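Local atomic coordinates of putative type VI secretion protein (Escherichia coli, PDB entry 4HH5), a protein that is probably an ATP-hydrolysing ClpA/ClpB-family chaperone of the type VI secretion system, represented here by its helical N-terminal domain. Residues A[52-57]-A[114-119]. Residues are numbered along the deposited sequence; the frame is centred on the assembly and turned at random.
Sequences EGDLTV and RSVHLL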
loop_
_atom_site.group_PDB
_atom_site.type_symbol
_atom_site.label_atom_id
_atom_site.label_comp_id
_atom_site.label_asym_id
_atom_site.label_seq_id
_atom_site.Cartn_x
_atom_site.Cartn_y
_atom_site.Cartn_z
ATOM N N GLU A 52 2.947 7.427 -9.701
ATOM C CA GLU A 52 2.414 7.155 -11.036
ATOM C C GLU A 52 1.441 5.964 -11.010
ATOM O O GLU A 52 0.959 5.549 -12.058
ATOM C CB GLU A 52 3.548 6.922 -12.073
ATOM C CG GLU A 52 4.418 8.129 -12.418
ATOM C CD GLU A 52 3.756 9.412 -12.898
ATOM O OE1 GLU A 52 4.401 10.477 -12.766
ATOM O OE2 GLU A 52 2.605 9.364 -13.390
ATOM N N GLY A 53 1.146 5.447 -9.816
ATOM C CA GLY A 53 0.274 4.290 -9.637
ATOM C C GLY A 53 -1.195 4.587 -9.439
ATOM O O GLY A 53 -1.648 5.718 -9.661
ATOM N N ASP A 54 -1.955 3.554 -9.009
ATOM C CA ASP A 54 -3.397 3.672 -8.806
ATOM C C ASP A 54 -3.792 4.783 -7.846
ATOM O O ASP A 54 -4.737 5.504 -8.141
ATOM C CB ASP A 54 -4.050 2.324 -8.425
ATOM C CG ASP A 54 -3.774 1.166 -9.382
ATOM O OD1 ASP A 54 -3.503 1.425 -10.572
ATOM O OD2 ASP A 54 -3.915 0.007 -8.963
ATOM N N LEU A 55 -3.055 4.948 -6.728
ATOM C CA LEU A 55 -3.327 5.979 -5.720
ATOM C C LEU A 55 -3.283 7.391 -6.294
ATOM O O LEU A 55 -4.188 8.187 -6.023
ATOM C CB LEU A 55 -2.345 5.877 -4.540
ATOM C CG LEU A 55 -2.510 4.718 -3.565
ATOM C CD1 LEU A 55 -1.380 4.733 -2.545
ATOM C CD2 LEU A 55 -3.847 4.796 -2.811
ATOM N N THR A 56 -2.221 7.700 -7.068
ATOM C CA THR A 56 -2.021 9.006 -7.718
ATOM C C THR A 56 -3.129 9.294 -8.731
ATOM O O THR A 56 -3.641 10.416 -8.763
ATOM C CB THR A 56 -0.610 9.091 -8.340
ATOM O OG1 THR A 56 0.345 8.948 -7.287
ATOM C CG2 THR A 56 -0.368 10.407 -9.095
ATOM N N VAL A 57 -3.506 8.290 -9.535
ATOM C CA VAL A 57 -4.586 8.403 -10.538
ATOM C C VAL A 57 -5.920 8.770 -9.846
ATOM O O VAL A 57 -6.634 9.669 -10.305
ATOM C CB VAL A 57 -4.686 7.117 -11.409
ATOM C CG1 VAL A 57 -5.960 7.100 -12.261
ATOM C CG2 VAL A 57 -3.447 6.967 -12.294
ATOM N N ARG A 114 -2.118 -5.021 -6.809
ATOM C CA ARG A 114 -1.783 -3.652 -7.197
ATOM C C ARG A 114 -2.202 -2.701 -6.086
ATOM O O ARG A 114 -2.900 -3.139 -5.163
ATOM C CB ARG A 114 -2.336 -3.278 -8.582
ATOM C CG ARG A 114 -3.821 -3.417 -8.768
ATOM C CD ARG A 114 -4.170 -3.401 -10.238
ATOM N NE ARG A 114 -4.047 -2.062 -10.821
ATOM C CZ ARG A 114 -4.354 -1.772 -12.079
ATOM N NH1 ARG A 114 -4.796 -2.721 -12.897
ATOM N NH2 ARG A 114 -4.228 -0.527 -12.528
ATOM N N SER A 115 -1.779 -1.417 -6.137
ATOM C CA SER A 115 -2.122 -0.487 -5.050
ATOM C C SER A 115 -3.610 -0.276 -4.818
ATOM O O SER A 115 -4.009 -0.074 -3.675
ATOM C CB SER A 115 -1.356 0.830 -5.144
ATOM O OG SER A 115 -1.730 1.570 -6.290
ATOM N N VAL A 116 -4.443 -0.404 -5.867
ATOM C CA VAL A 116 -5.901 -0.283 -5.708
ATOM C C VAL A 116 -6.454 -1.388 -4.792
ATOM O O VAL A 116 -7.438 -1.149 -4.106
ATOM C CB VAL A 116 -6.676 -0.165 -7.054
ATOM C CG1 VAL A 116 -6.731 -1.502 -7.796
ATOM C CG2 VAL A 116 -8.082 0.392 -6.833
ATOM N N HIS A 117 -5.807 -2.581 -4.768
ATOM C CA HIS A 117 -6.218 -3.699 -3.900
ATOM C C HIS A 117 -5.836 -3.408 -2.462
ATOM O O HIS A 117 -6.584 -3.762 -1.554
ATOM C CB HIS A 117 -5.630 -5.044 -4.366
ATOM C CG HIS A 117 -6.005 -5.398 -5.773
ATOM N ND1 HIS A 117 -5.072 -5.893 -6.662
ATOM C CD2 HIS A 117 -7.206 -5.318 -6.396
ATOM C CE1 HIS A 117 -5.728 -6.100 -7.794
ATOM N NE2 HIS A 117 -7.012 -5.750 -7.684
ATOM N N LEU A 118 -4.690 -2.735 -2.256
ATOM C CA LEU A 118 -4.254 -2.299 -0.926
ATOM C C LEU A 118 -5.247 -1.236 -0.453
ATOM O O LEU A 118 -5.610 -1.220 0.718
ATOM C CB LEU A 118 -2.835 -1.695 -0.966
ATOM C CG LEU A 118 -1.700 -2.594 -1.511
ATOM C CD1 LEU A 118 -0.404 -1.796 -1.680
ATOM C CD2 LEU A 118 -1.437 -3.773 -0.592
ATOM N N LEU A 119 -5.727 -0.379 -1.387
ATOM C CA LEU A 119 -6.703 0.655 -1.060
ATOM C C LEU A 119 -8.053 0.034 -0.717
ATOM O O LEU A 119 -8.678 0.439 0.264
ATOM C CB LEU A 119 -6.827 1.699 -2.181
ATOM C CG LEU A 119 -7.660 2.921 -1.842
ATOM C CD1 LEU A 119 -7.034 3.724 -0.703
ATOM C CD2 LEU A 119 -7.837 3.789 -3.050
#
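Asp54 and Arg114 meet in a salt bridge at the starts of two helices, 54-61 and 115-124, with the acid buried. The arginine grips the carboxylate side-on, through NE and one terminal nitrogen. Arg114 NH2 reaches Asp54 OD1 at 2.9 Å, nearly straight at 170° and in the guanidinium plane. Arg114 NE gives the second bond, 2.8 Å to the syn lone pair of Asp54 OD2. The two flat groups are not coplanar; their planes differ by 33°, and the side chains cross at about a right angle. A bend at chi3 (-73°) turns the arginine's end so that NE and NH2 both face the acid.

Asp54 OD2 has further work: on its anti lone pair it accepts the backbone N of Val116, 3.2 Å away, an amide in the first turn of helix 115-124. Val116 CB and CG1 also lie against this oxygen. Ser115 OG lies 3.2 Å from Asp54 CB. One residue on from Asp54, and a turn further along helix 115-124, Leu55 CD2 meets Leu119 CD1 at 4.0 Å, Leu55 also resting on Leu44 and Leu48 of helix 40-50.

Further direct partners come from the C-terminal part of the chain. Ser156 OG bonds to Asp54 OD1, Asp153 pairs with Arg114 NH1, and Glu158 OE2 joins Ser115 OG to the backbone N of Asp54. At the N-cap position, Arg114 has its own N bonded to His117 ND1 at 3.1 Å.

A salt bridge flanked by an apolar leucine pair thus joins the two helix starts within the Clp N-terminal domain. Arg114, the Val116 amide and Ser156 fix the Asp54 carboxylate in rotation. The arginine, though shared with Asp153, and that amide at the N-terminal end of helix 115-124 would probably favour its charged form.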